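Long-range contacts in alanine racemase (Actinobacillus succinogenes, PDB 3C3K), which is of uncertain function but has the two-domain fold of periplasmic binding proteins, shared with the ligand-sensing cores of LacI-type regulators: residues M10-V15 / R54-L59; V26-E31 / P238-G243; T100-S105 / K261-L266; Y114-L119 / N148-H153; S161-L166 / D193-G198. All coordinates share one frame; numbering follows the deposited sequence.

Interaction 1: M10-V15 / R54-L59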
# COMPACT_ATOMS: atom_id res chain seq x y z
N MET B 10 -14.65 -16.97 8.41
CA MET B 10 -13.55 -16.22 7.87
C MET B 10 -13.14 -16.84 6.53
O MET B 10 -13.25 -18.07 6.29
CB MET B 10 -12.33 -16.16 8.84
CG MET B 10 -12.53 -15.28 10.12
SD MET B 10 -11.04 -14.96 11.16
CE MET B 10 -10.83 -16.51 11.98
N LEU B 11 -12.64 -15.96 5.67
CA LEU B 11 -11.99 -16.35 4.43
C LEU B 11 -10.50 -15.96 4.46
O LEU B 11 -10.15 -14.90 5.02
CB LEU B 11 -12.68 -15.65 3.29
CG LEU B 11 -14.21 -15.64 3.27
CD1 LEU B 11 -14.63 -14.84 2.09
CD2 LEU B 11 -14.74 -17.11 3.15
N LEU B 12 -9.67 -16.83 3.92
CA LEU B 12 -8.24 -16.58 3.72
C LEU B 12 -7.94 -15.91 2.36
O LEU B 12 -8.29 -16.45 1.29
CB LEU B 12 -7.44 -17.90 3.84
CG LEU B 12 -5.93 -17.85 3.56
CD1 LEU B 12 -5.19 -16.91 4.55
CD2 LEU B 12 -5.35 -19.19 3.69
N VAL B 13 -7.29 -14.73 2.40
CA VAL B 13 -6.71 -14.18 1.17
C VAL B 13 -5.19 -14.34 1.17
O VAL B 13 -4.53 -13.88 2.09
CB VAL B 13 -7.11 -12.72 0.99
CG1 VAL B 13 -6.71 -12.20 -0.39
CG2 VAL B 13 -8.64 -12.54 1.22
N MET B 14 -4.65 -14.97 0.13
CA MET B 14 -3.22 -15.11 -0.07
C MET B 14 -2.80 -14.02 -1.03
O MET B 14 -3.06 -14.12 -2.24
CB MET B 14 -2.91 -16.51 -0.63
CG MET B 14 -2.87 -17.65 0.44
SD MET B 14 -2.72 -19.42 -0.13
CE MET B 14 -3.34 -19.25 -1.65
N VAL B 15 -2.15 -13.00 -0.51
CA VAL B 15 -1.82 -11.77 -1.22
C VAL B 15 -0.43 -11.87 -1.86
O VAL B 15 0.52 -12.36 -1.23
CB VAL B 15 -1.84 -10.63 -0.20
CG1 VAL B 15 -1.41 -9.31 -0.80
CG2 VAL B 15 -3.28 -10.48 0.30
N ARG B 54 1.93 -22.90 2.20
CA ARG B 54 1.62 -24.15 2.87
C ARG B 54 1.24 -23.90 4.31
O ARG B 54 0.32 -24.54 4.88
CB ARG B 54 2.83 -25.08 2.80
CG ARG B 54 2.91 -25.76 1.47
CD ARG B 54 4.07 -26.79 1.38
NE ARG B 54 3.88 -27.45 0.09
CZ ARG B 54 4.85 -27.89 -0.73
NH1 ARG B 54 6.14 -27.76 -0.40
NH2 ARG B 54 4.50 -28.45 -1.88
N SER B 55 1.95 -22.96 4.92
CA SER B 55 1.74 -22.70 6.33
C SER B 55 0.38 -22.05 6.59
O SER B 55 -0.37 -22.46 7.47
CB SER B 55 2.95 -21.91 6.88
OG SER B 55 2.57 -21.04 7.89
N CYS B 56 0.00 -21.07 5.79
CA CYS B 56 -1.22 -20.36 6.13
C CYS B 56 -2.37 -21.27 5.78
O CYS B 56 -3.46 -21.11 6.31
CB CYS B 56 -1.31 -18.98 5.46
SG CYS B 56 -1.50 -19.07 3.71
N LEU B 57 -2.14 -22.26 4.92
CA LEU B 57 -3.22 -23.19 4.53
C LEU B 57 -3.60 -24.21 5.61
O LEU B 57 -4.64 -24.85 5.49
CB LEU B 57 -3.00 -23.83 3.12
CG LEU B 57 -3.19 -22.93 1.89
CD1 LEU B 57 -2.70 -23.65 0.65
CD2 LEU B 57 -4.63 -22.42 1.66
N THR B 58 -2.82 -24.31 6.69
CA THR B 58 -3.27 -25.07 7.85
C THR B 58 -4.58 -24.49 8.46
O THR B 58 -5.29 -25.21 9.16
CB THR B 58 -2.22 -25.18 8.95
OG1 THR B 58 -1.90 -23.88 9.40
CG2 THR B 58 -0.92 -25.78 8.45
N LEU B 59 -4.91 -23.23 8.19
CA LEU B 59 -6.18 -22.70 8.63
C LEU B 59 -7.39 -23.41 8.03
O LEU B 59 -8.46 -23.48 8.67
CB LEU B 59 -6.28 -21.20 8.33
CG LEU B 59 -5.21 -20.32 9.00
CD1 LEU B 59 -5.16 -18.99 8.33
CD2 LEU B 59 -5.55 -20.19 10.45
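L12, M14, C56, L57 and L59, the five residues that meet here, carry no ring, amide or charged plane, so the flat groups of this contact are peptide units: the carbonyl oxygen of C56 lies 3.8 Å from CD2 of L12, and it also accepts the backbone bond from L59 N. Beside that oxygen, the same methyl touches sulfur, with L12 CD2 to C56 SG at 3.9 Å. The thiol is swung between the backbone N and the carbonyl carbon of its residue (chi1 68°), which turns it to the strand, where M14 CG comes within 3.8 Å of C56 SG. C56 thus sits against both L12 and M14.

L57 completes the layer with one branch. Its CD2 lies 3.9 Å from L12 CD2 and 4.0 Å from M14 SD, and the side chains of M14 and L57 cross at about a right angle, thioether against methyl. L59 is reached more loosely by the other branch of L12, CD1 to CD1 at 4.3 Å. The turn that carries these residues is held by T58, whose OG1 and N both bond to S55 O, the hydroxyl nearly in line with the carbonyl.

The side-chain packing is apolar, and all five touching residues are buried. L57 also packs on helix 77-84, while L42 and M64 of the second subunit lie on C56 and L59. Alternate residues of strand 9-15 face this way and V13 faces the other, the pattern of a parallel sheet sandwiched between helices in a Rossmann-like alpha/beta domain.

Interaction 2: V26-E31 / P238-G243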
# COMPACT_ATOMS: atom_id res chain seq x y z
N VAL B 26 -7.63 -4.74 -4.47
CA VAL B 26 -8.38 -6.00 -4.59
C VAL B 26 -8.90 -6.44 -3.19
O VAL B 26 -10.08 -6.80 -3.01
CB VAL B 26 -7.54 -7.12 -5.21
CG1 VAL B 26 -8.40 -8.41 -5.23
CG2 VAL B 26 -7.12 -6.73 -6.66
N VAL B 27 -8.04 -6.37 -2.17
CA VAL B 27 -8.52 -6.64 -0.82
C VAL B 27 -9.73 -5.83 -0.39
O VAL B 27 -10.65 -6.36 0.24
CB VAL B 27 -7.42 -6.55 0.17
CG1 VAL B 27 -7.95 -6.73 1.57
CG2 VAL B 27 -6.41 -7.64 -0.15
N LYS B 28 -9.73 -4.55 -0.71
CA LYS B 28 -10.85 -3.74 -0.40
C LYS B 28 -12.18 -4.31 -0.94
O LYS B 28 -13.21 -4.30 -0.24
CB LYS B 28 -10.65 -2.30 -0.92
CG LYS B 28 -11.71 -1.34 -0.35
CD LYS B 28 -11.51 0.13 -0.85
CE LYS B 28 -12.72 1.06 -0.43
NZ LYS B 28 -13.16 0.70 0.95
N GLY B 29 -12.19 -4.76 -2.19
CA GLY B 29 -13.39 -5.30 -2.81
C GLY B 29 -13.72 -6.65 -2.19
O GLY B 29 -14.88 -6.98 -1.95
N ILE B 30 -12.69 -7.44 -1.90
CA ILE B 30 -12.93 -8.69 -1.21
C ILE B 30 -13.73 -8.41 0.07
O ILE B 30 -14.80 -9.03 0.28
CB ILE B 30 -11.61 -9.47 -0.94
CG1 ILE B 30 -11.13 -10.08 -2.25
CG2 ILE B 30 -11.80 -10.54 0.07
CD1 ILE B 30 -9.67 -10.60 -2.23
N GLU B 31 -13.24 -7.47 0.91
CA GLU B 31 -13.83 -7.18 2.21
C GLU B 31 -15.26 -6.69 2.06
O GLU B 31 -16.12 -7.05 2.84
CB GLU B 31 -13.07 -6.07 2.91
CG GLU B 31 -11.68 -6.41 3.35
CD GLU B 31 -10.87 -5.16 3.78
OE1 GLU B 31 -11.10 -4.02 3.26
OE2 GLU B 31 -10.01 -5.36 4.66
N PRO B 238 -10.20 -2.87 -13.14
CA PRO B 238 -11.28 -2.65 -12.19
C PRO B 238 -10.99 -3.39 -10.86
O PRO B 238 -11.65 -4.41 -10.55
CB PRO B 238 -12.51 -3.25 -12.91
CG PRO B 238 -11.95 -4.34 -13.75
CD PRO B 238 -10.55 -3.89 -14.17
N SER B 239 -10.05 -2.86 -10.08
CA SER B 239 -9.42 -3.65 -9.02
C SER B 239 -10.38 -4.08 -7.92
O SER B 239 -10.40 -5.25 -7.53
CB SER B 239 -8.21 -2.92 -8.47
OG SER B 239 -7.22 -2.84 -9.50
N GLU B 240 -11.16 -3.14 -7.39
CA GLU B 240 -12.22 -3.47 -6.47
C GLU B 240 -13.23 -4.50 -6.98
O GLU B 240 -13.59 -5.41 -6.24
CB GLU B 240 -12.93 -2.22 -6.00
CG GLU B 240 -13.63 -2.40 -4.69
CD GLU B 240 -14.08 -1.05 -4.09
OE1 GLU B 240 -13.23 -0.17 -3.86
OE2 GLU B 240 -15.30 -0.85 -3.90
N GLN B 241 -13.74 -4.34 -8.21
CA GLN B 241 -14.62 -5.33 -8.87
C GLN B 241 -13.99 -6.72 -9.01
O GLN B 241 -14.67 -7.70 -8.80
CB GLN B 241 -15.12 -4.84 -10.26
CG GLN B 241 -16.00 -3.53 -10.19
CD GLN B 241 -16.81 -3.20 -11.47
OE1 GLN B 241 -17.97 -2.75 -11.40
NE2 GLN B 241 -16.20 -3.42 -12.65
N ILE B 242 -12.70 -6.80 -9.33
CA ILE B 242 -11.97 -8.07 -9.22
C ILE B 242 -12.10 -8.76 -7.87
O ILE B 242 -12.44 -9.93 -7.84
CB ILE B 242 -10.49 -7.89 -9.66
CG1 ILE B 242 -10.43 -7.51 -11.14
CG2 ILE B 242 -9.61 -9.19 -9.39
CD1 ILE B 242 -9.07 -7.11 -11.53
N GLY B 243 -11.84 -8.06 -6.76
CA GLY B 243 -12.05 -8.66 -5.42
C GLY B 243 -13.52 -8.98 -5.10
O GLY B 243 -13.82 -10.03 -4.54
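E240 leaves its helix over the backbone of G29. Its CB points along the interface rather than into it, and the first torsion, CG anti to the backbone N (chi1 -157°), carries the chain across, so that CG settles 3.5 Å from G29 CA. Beyond CG the chain is extended, and the carboxylate arrives beside the aliphatic part of K28, OE1 lying 3.5 Å from K28 CD. The ammonium group does not complete the approach: K28 NZ and E240 OE1 remain 4.9 Å apart. The salt bridge of this glutamate is made instead by OE2, to K32 one turn further along helix 21-35.

Beneath this side chain the two backbones come together. G29 and G243 bring no side chains, and the helix axes approach to 6.4 Å, crossing at -45°. G29 CA points its hydrogen almost straight at E240 O, a C-H...O contact of 3.4 Å (165° at the hydrogen), and G29 C lies 3.7 Å from G243 C. Side chains close the flanks: V26 spreads its two methyls, CG1 at 3.7 Å from G243 CA and CG2 against S239 O, while I30 CG1 stands 3.5 Å from G243 O.

The crossing therefore relies on close backbone packing, with one C-H...O contact between the helices; the charge of E240 is paired with K32, outside the crossing itself. The carbonyls of E240 and G243 meet carbon atoms of the opposite helix, so the cohesion is mainly van der Waals, and the charged carboxylate is probably steadied by K32, with K28 contributing at longer range.

Interaction 3: T100-S105 / K261-L266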
# COMPACT_ATOMS: atom_id res chain seq x y z
N THR B 100 -8.59 -25.62 -13.61
CA THR B 100 -9.88 -25.92 -13.00
C THR B 100 -10.29 -25.00 -11.83
O THR B 100 -11.37 -25.11 -11.32
CB THR B 100 -9.95 -27.35 -12.52
OG1 THR B 100 -8.85 -27.63 -11.63
CG2 THR B 100 -9.90 -28.29 -13.74
N VAL B 101 -9.41 -24.09 -11.43
CA VAL B 101 -9.70 -23.17 -10.35
C VAL B 101 -10.30 -21.92 -10.93
O VAL B 101 -9.72 -21.33 -11.83
CB VAL B 101 -8.43 -22.84 -9.61
CG1 VAL B 101 -8.69 -21.79 -8.46
CG2 VAL B 101 -7.78 -24.16 -9.09
N SER B 102 -11.49 -21.55 -10.46
CA SER B 102 -12.14 -20.41 -11.02
C SER B 102 -11.34 -19.16 -10.73
O SER B 102 -10.68 -19.07 -9.70
CB SER B 102 -13.57 -20.24 -10.48
OG SER B 102 -14.34 -21.39 -10.80
N SER B 103 -11.44 -18.17 -11.64
CA SER B 103 -10.57 -17.01 -11.62
C SER B 103 -11.35 -15.79 -12.03
O SER B 103 -12.39 -15.87 -12.68
CB SER B 103 -9.38 -17.17 -12.57
OG SER B 103 -9.91 -17.30 -13.87
N VAL B 104 -10.78 -14.64 -11.72
CA VAL B 104 -11.28 -13.35 -12.16
C VAL B 104 -10.03 -12.45 -12.36
O VAL B 104 -9.16 -12.39 -11.51
CB VAL B 104 -12.34 -12.75 -11.18
CG1 VAL B 104 -11.84 -12.69 -9.77
CG2 VAL B 104 -12.73 -11.31 -11.61
N SER B 105 -9.93 -11.85 -13.53
CA SER B 105 -8.77 -11.04 -13.95
C SER B 105 -9.13 -10.24 -15.19
O SER B 105 -10.26 -10.29 -15.67
CB SER B 105 -7.54 -11.89 -14.26
OG SER B 105 -7.84 -12.81 -15.24
N LYS B 261 -19.44 -24.56 -11.03
CA LYS B 261 -18.57 -25.08 -12.10
C LYS B 261 -17.45 -24.10 -12.26
O LYS B 261 -17.54 -22.98 -11.75
CB LYS B 261 -19.29 -25.17 -13.46
CG LYS B 261 -20.67 -25.82 -13.44
CD LYS B 261 -20.64 -27.22 -12.85
CE LYS B 261 -22.07 -27.77 -12.65
NZ LYS B 261 -22.09 -29.16 -12.10
N THR B 262 -16.41 -24.50 -12.97
CA THR B 262 -15.29 -23.64 -13.26
C THR B 262 -15.71 -22.52 -14.17
O THR B 262 -16.34 -22.76 -15.21
CB THR B 262 -14.25 -24.39 -14.06
OG1 THR B 262 -13.89 -25.51 -13.31
CG2 THR B 262 -13.05 -23.53 -14.32
N VAL B 263 -15.31 -21.30 -13.80
CA VAL B 263 -15.54 -20.13 -14.64
C VAL B 263 -14.33 -19.24 -14.60
O VAL B 263 -13.72 -19.10 -13.53
CB VAL B 263 -16.77 -19.29 -14.14
CG1 VAL B 263 -18.06 -20.00 -14.47
CG2 VAL B 263 -16.70 -19.05 -12.62
N HIS B 264 -14.01 -18.59 -15.72
CA HIS B 264 -12.84 -17.73 -15.75
C HIS B 264 -13.34 -16.41 -16.21
O HIS B 264 -13.53 -16.21 -17.41
CB HIS B 264 -11.77 -18.31 -16.69
CG HIS B 264 -11.18 -19.61 -16.21
ND1 HIS B 264 -10.34 -19.69 -15.12
CD2 HIS B 264 -11.30 -20.88 -16.69
CE1 HIS B 264 -10.00 -20.95 -14.91
NE2 HIS B 264 -10.55 -21.69 -15.86
N HIS B 265 -13.71 -15.53 -15.26
CA HIS B 265 -14.23 -14.22 -15.65
C HIS B 265 -13.11 -13.26 -16.09
O HIS B 265 -12.06 -13.17 -15.44
CB HIS B 265 -14.97 -13.55 -14.50
CG HIS B 265 -16.26 -14.19 -14.15
ND1 HIS B 265 -17.47 -13.62 -14.47
CD2 HIS B 265 -16.55 -15.35 -13.52
CE1 HIS B 265 -18.46 -14.40 -14.05
NE2 HIS B 265 -17.93 -15.46 -13.46
N LEU B 266 -13.35 -12.57 -17.20
CA LEU B 266 -12.46 -11.53 -17.68
C LEU B 266 -13.23 -10.27 -17.53
O LEU B 266 -14.28 -10.14 -18.11
CB LEU B 266 -12.12 -11.72 -19.14
CG LEU B 266 -10.95 -12.70 -19.40
CD1 LEU B 266 -10.77 -12.74 -20.90
CD2 LEU B 266 -9.69 -12.33 -18.76
O HOH W 1 -9.62 -14.65 -15.28
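S103 OG and H264 ND1 form the shortest direct bond between the two strands, 2.7 Å long, with the hydroxyl at the edge of the imidazole and near its plane. The ring is held at a second point by S99 O, which bonds to its NE2. A water extends the polar row, joining S103 OG to S105 OG (2.6 Å from the water) and donating to H265 O.

Main-chain bonds run alongside in parallel register. S103 N meets V263 O at 3.1 Å, S103 O receives H265 N at 2.9 Å, and S105 N reaches H265 O at 3.2 Å. Before the regular pairing begins, side chains stand in: S102 OG, beside its own backbone N (chi1 -60°), accepts V263 N at 3.2 Å, and T262 OG1 donates to T100 O from above the carbonyl plane.

Packing is lighter, with V263 CG2 against S102 OG and L266 CD2 near S105 OG.

Strand 264-266 is, within this chain, an outermost strand of the parallel sheet, added beside 102-105, whose other edge bonds to Q91 and A93. Helix 239-254 packs on V104, V263 and H265, while Y95 lies against S105, H264 and L266.

Interaction 4: Y114-L119 / N148-H153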
# COMPACT_ATOMS: atom_id res chain seq x y z
N TYR B 114 -2.30 -3.49 -26.92
CA TYR B 114 -3.00 -2.20 -27.08
C TYR B 114 -2.14 -1.04 -26.66
O TYR B 114 -2.14 -0.04 -27.30
CB TYR B 114 -4.26 -2.12 -26.22
CG TYR B 114 -5.15 -0.95 -26.59
CD1 TYR B 114 -5.02 0.28 -25.97
CD2 TYR B 114 -6.14 -1.10 -27.57
CE1 TYR B 114 -5.86 1.37 -26.31
CE2 TYR B 114 -6.99 -0.03 -27.93
CZ TYR B 114 -6.82 1.20 -27.32
OH TYR B 114 -7.68 2.22 -27.68
N VAL B 115 -1.45 -1.17 -25.53
CA VAL B 115 -0.40 -0.19 -25.09
C VAL B 115 0.63 0.08 -26.16
O VAL B 115 0.84 1.22 -26.55
CB VAL B 115 0.23 -0.60 -23.78
CG1 VAL B 115 1.49 0.28 -23.50
CG2 VAL B 115 -0.86 -0.51 -22.62
N VAL B 116 1.25 -0.97 -26.67
CA VAL B 116 2.21 -0.84 -27.77
C VAL B 116 1.57 -0.24 -29.02
O VAL B 116 2.15 0.67 -29.63
CB VAL B 116 2.86 -2.16 -28.11
CG1 VAL B 116 3.78 -2.01 -29.32
CG2 VAL B 116 3.64 -2.66 -26.91
N ASP B 117 0.39 -0.68 -29.40
CA ASP B 117 -0.21 -0.08 -30.59
C ASP B 117 -0.39 1.43 -30.41
O ASP B 117 -0.19 2.15 -31.37
CB ASP B 117 -1.56 -0.68 -30.95
CG ASP B 117 -1.45 -2.09 -31.41
OD1 ASP B 117 -0.34 -2.59 -31.71
OD2 ASP B 117 -2.52 -2.71 -31.47
N GLN B 118 -0.79 1.89 -29.21
CA GLN B 118 -1.03 3.32 -29.00
C GLN B 118 0.26 4.11 -29.03
O GLN B 118 0.33 5.15 -29.66
CB GLN B 118 -1.73 3.60 -27.67
CG GLN B 118 -3.09 2.97 -27.53
CD GLN B 118 -3.86 2.99 -28.79
OE1 GLN B 118 -4.25 4.06 -29.26
NE2 GLN B 118 -4.15 1.81 -29.33
N LEU B 119 1.29 3.63 -28.34
CA LEU B 119 2.61 4.23 -28.48
C LEU B 119 3.08 4.33 -29.94
O LEU B 119 3.59 5.35 -30.33
CB LEU B 119 3.65 3.57 -27.56
CG LEU B 119 3.37 3.72 -26.07
CD1 LEU B 119 4.14 2.66 -25.26
CD2 LEU B 119 3.70 5.14 -25.57
N ASN B 148 6.01 -9.42 -29.00
CA ASN B 148 5.28 -9.78 -30.23
C ASN B 148 4.72 -8.59 -30.96
O ASN B 148 4.68 -8.58 -32.21
CB ASN B 148 4.13 -10.77 -29.96
CG ASN B 148 4.62 -12.07 -29.36
OD1 ASN B 148 5.78 -12.44 -29.52
ND2 ASN B 148 3.74 -12.75 -28.64
N ARG B 149 4.26 -7.59 -30.24
CA ARG B 149 3.63 -6.46 -30.92
C ARG B 149 4.67 -5.54 -31.53
O ARG B 149 4.46 -4.92 -32.57
CB ARG B 149 2.71 -5.73 -29.93
CG ARG B 149 1.57 -5.03 -30.55
CD ARG B 149 0.58 -6.03 -31.17
NE ARG B 149 -0.46 -5.33 -31.89
CZ ARG B 149 -1.25 -5.92 -32.76
NH1 ARG B 149 -1.10 -7.21 -32.97
NH2 ARG B 149 -2.17 -5.23 -33.42
N LEU B 150 5.85 -5.48 -30.94
CA LEU B 150 6.95 -4.74 -31.58
C LEU B 150 7.30 -5.35 -32.92
O LEU B 150 7.56 -4.62 -33.86
CB LEU B 150 8.22 -4.62 -30.72
CG LEU B 150 8.12 -3.88 -29.37
CD1 LEU B 150 9.51 -3.84 -28.66
CD2 LEU B 150 7.56 -2.48 -29.55
N LYS B 151 7.40 -6.69 -32.95
CA LYS B 151 7.79 -7.44 -34.16
C LYS B 151 6.64 -7.30 -35.15
O LYS B 151 6.85 -7.24 -36.36
CB LYS B 151 7.94 -8.94 -33.88
CG LYS B 151 9.07 -9.46 -32.94
CD LYS B 151 10.37 -8.73 -33.19
CE LYS B 151 10.65 -7.66 -32.09
NZ LYS B 151 11.83 -6.73 -32.31
N PHE B 152 5.42 -7.30 -34.64
CA PHE B 152 4.29 -7.07 -35.51
C PHE B 152 4.36 -5.73 -36.24
O PHE B 152 3.89 -5.59 -37.36
CB PHE B 152 3.01 -7.11 -34.69
CG PHE B 152 1.81 -6.71 -35.44
CD1 PHE B 152 1.17 -7.62 -36.30
CD2 PHE B 152 1.25 -5.50 -35.23
CE1 PHE B 152 -0.01 -7.26 -36.96
CE2 PHE B 152 0.09 -5.13 -35.89
CZ PHE B 152 -0.53 -6.00 -36.76
N HIS B 153 4.91 -4.74 -35.58
CA HIS B 153 5.07 -3.40 -36.20
C HIS B 153 6.43 -3.25 -36.88
O HIS B 153 6.80 -2.19 -37.31
CB HIS B 153 4.87 -2.30 -35.15
CG HIS B 153 3.44 -2.13 -34.74
ND1 HIS B 153 2.45 -1.76 -35.63
CD2 HIS B 153 2.83 -2.32 -33.54
CE1 HIS B 153 1.30 -1.69 -34.98
NE2 HIS B 153 1.49 -2.04 -33.72
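R149 sends CG anti to its own nitrogen, and the bend at chi2 (67°) turns the guanidinium back to D117 on the neighbouring helix. D117 and H153 both keep CG beside the backbone N, and these choices bring three polar groups to one place. R149 grips the carboxylate side-on with two nitrogens. NE donates to D117 OD1 at 2.7 Å, on the syn lone pair of that oxygen, and NH2 reaches D117 OD2 at 3.2 Å, somewhat tilted; the two planes are 48° apart, so the pair is twisted rather than coplanar.

D117 OD1 serves a second donor. H153 NE2 bonds to it at 2.8 Å; the oxygen lies near the imidazole plane, whereas the nitrogen approaches from above the carboxylate plane, to which the ring is nearly perpendicular (87°). F152 fills in behind, with its CE2 over one face of the guanidinium, R149 NH1 above the centre of its ring, and its CD2 above the face of H153. Below the polar cluster V116 CG1 touches L150 CD2 at 3.8 Å and R149 CB at 3.9 Å, the apolar floor between helices whose axes stay 9.5 Å apart.

The helices 108-121 and 137-152 are thus joined by an ion pair and a histidine-carboxylate bond that share one oxygen. Two N-H groups converging on D117 OD1 would be expected to stabilise the negative charge and lower the carboxylate's proton affinity, while the carboxylate would tend to favour a protonated imidazole at H153, just past its helix's C-terminal end, an effect that the nearby R149 charge would partly offset.

Interaction 5: S161-L166 / D193-G198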
# COMPACT_ATOMS: atom_id res chain seq x y z
N SER B 161 14.01 -4.28 -18.95
CA SER B 161 14.85 -4.17 -17.79
C SER B 161 14.01 -4.65 -16.61
O SER B 161 12.82 -4.37 -16.57
CB SER B 161 15.23 -2.70 -17.66
OG SER B 161 15.86 -2.45 -16.43
N TYR B 162 14.59 -5.39 -15.67
CA TYR B 162 13.77 -6.05 -14.66
C TYR B 162 13.92 -5.36 -13.35
O TYR B 162 15.05 -5.15 -12.85
CB TYR B 162 14.06 -7.57 -14.53
CG TYR B 162 13.69 -8.35 -15.77
CD1 TYR B 162 12.40 -8.83 -15.92
CD2 TYR B 162 14.62 -8.60 -16.80
CE1 TYR B 162 12.02 -9.52 -17.04
CE2 TYR B 162 14.24 -9.34 -17.96
CZ TYR B 162 12.92 -9.78 -18.05
OH TYR B 162 12.42 -10.46 -19.15
N ALA B 163 12.80 -4.93 -12.79
CA ALA B 163 12.91 -4.29 -11.49
C ALA B 163 13.04 -5.37 -10.44
O ALA B 163 12.28 -6.30 -10.45
CB ALA B 163 11.69 -3.38 -11.22
N GLU B 164 13.95 -5.25 -9.48
CA GLU B 164 14.01 -6.33 -8.46
C GLU B 164 12.87 -6.25 -7.46
O GLU B 164 12.24 -7.26 -7.10
CB GLU B 164 15.33 -6.37 -7.72
CG GLU B 164 15.22 -7.27 -6.50
CD GLU B 164 16.53 -7.90 -6.06
OE1 GLU B 164 17.49 -7.16 -5.78
OE2 GLU B 164 16.57 -9.15 -5.96
N ASN B 165 12.59 -5.04 -7.00
CA ASN B 165 11.48 -4.86 -6.07
C ASN B 165 10.35 -4.09 -6.69
O ASN B 165 10.55 -3.49 -7.71
CB ASN B 165 12.00 -4.10 -4.88
CG ASN B 165 13.07 -4.88 -4.17
OD1 ASN B 165 12.85 -5.99 -3.76
ND2 ASN B 165 14.24 -4.32 -4.08
N LEU B 166 9.16 -4.10 -6.07
CA LEU B 166 8.11 -3.29 -6.56
C LEU B 166 8.11 -1.96 -5.80
O LEU B 166 7.35 -1.76 -4.86
CB LEU B 166 6.72 -4.02 -6.48
CG LEU B 166 5.69 -3.22 -7.28
CD1 LEU B 166 5.82 -3.51 -8.74
CD2 LEU B 166 4.25 -3.44 -6.78
N ASP B 193 2.14 0.96 -12.18
CA ASP B 193 2.27 2.39 -11.95
C ASP B 193 3.38 2.74 -10.95
O ASP B 193 3.93 3.78 -11.04
CB ASP B 193 0.94 2.95 -11.40
CG ASP B 193 -0.18 2.86 -12.40
OD1 ASP B 193 0.11 2.79 -13.61
OD2 ASP B 193 -1.34 2.94 -12.00
N VAL B 194 3.68 1.88 -9.99
CA VAL B 194 4.73 2.16 -8.97
C VAL B 194 6.11 2.28 -9.69
O VAL B 194 6.91 3.18 -9.42
CB VAL B 194 4.77 1.05 -7.91
CG1 VAL B 194 5.91 1.27 -6.92
CG2 VAL B 194 3.45 1.00 -7.13
N LEU B 195 6.37 1.36 -10.60
CA LEU B 195 7.64 1.36 -11.34
C LEU B 195 7.68 2.55 -12.29
O LEU B 195 8.73 3.12 -12.51
CB LEU B 195 7.77 0.04 -12.10
CG LEU B 195 7.88 -1.13 -11.13
CD1 LEU B 195 7.90 -2.42 -12.01
CD2 LEU B 195 9.15 -1.03 -10.22
N ALA B 196 6.52 2.92 -12.84
CA ALA B 196 6.45 4.02 -13.85
C ALA B 196 6.70 5.36 -13.16
O ALA B 196 7.31 6.27 -13.74
CB ALA B 196 5.11 4.02 -14.61
N ALA B 197 6.25 5.49 -11.91
CA ALA B 197 6.48 6.73 -11.16
C ALA B 197 7.99 6.95 -10.98
O ALA B 197 8.46 8.08 -11.02
CB ALA B 197 5.78 6.68 -9.82
N GLY B 198 8.73 5.85 -10.82
CA GLY B 198 10.19 5.89 -10.70
C GLY B 198 10.82 6.17 -12.05
O GLY B 198 11.84 6.88 -12.17
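Apolar contacts carry most of this meeting, and L195 is at their centre. A163 CB presses against L195 CD2 at 3.6 Å, and L166 comes in from the other end of the loop, its CD1 4.0 Å from L195 CG. The first torsion of L166 (chi1 -168°) sets CG opposite the backbone N and lays the branch against the helix, crossing L195 at about a right angle. It also lies against V194, at the longer distance of 4.4 Å between L166 CG and V194 CB.

Carbon-to-carbonyl contacts come second. N165 O stands 3.8 Å from L195 CD2, and L166 O is 3.9 Å from V194 CG1, so the loop brings main-chain oxygens as well as methyl groups to the helix.

Polar bonds hold each side in its own surroundings. A163 is tied to strand 127-131 by backbone bonding to N131, and its carbonyl accepts from H132 ND1; at the helix start the D193 carboxylate bonds to T234 OG1 and V222 N. A170 of helix 168-179 packs on both A163 and L195.

The contact joins the loop leaving the outermost strand 159-162 to the first turn of the helix that follows strand 187-190. Loops at such C-terminal strand ends border the interdomain cleft in periplasmic-binding-protein folds. Consistent with that position, the L166 side chain touches N20 and is about 5 Å from a bound glycerol.

Along the chain, interaction 1 closes before interaction 3 opens; interactions 4 and 5 follow in series, both nested within the loops closed by interactions 2 and 3. Interactions 1 and 3 reach the same six-stranded parallel sheet, their centres 19 Å apart. Interaction 2 touches both: I30 CD1 packs on V13 CG1, and I242 O meets V104 CG1. Helix 239-254 and strand 264-266, late in the sequence, therefore return to the domain begun by strand 9-15, as expected for this two-lobed fold. Interactions 4 and 5 belong to the other lobe, with centres 21 Å apart; the centres of interactions 4 and 1 are 39 Å apart. Interactions 1 and 2 also touch the second subunit, so at least part of the dimer contact lies on the first lobe.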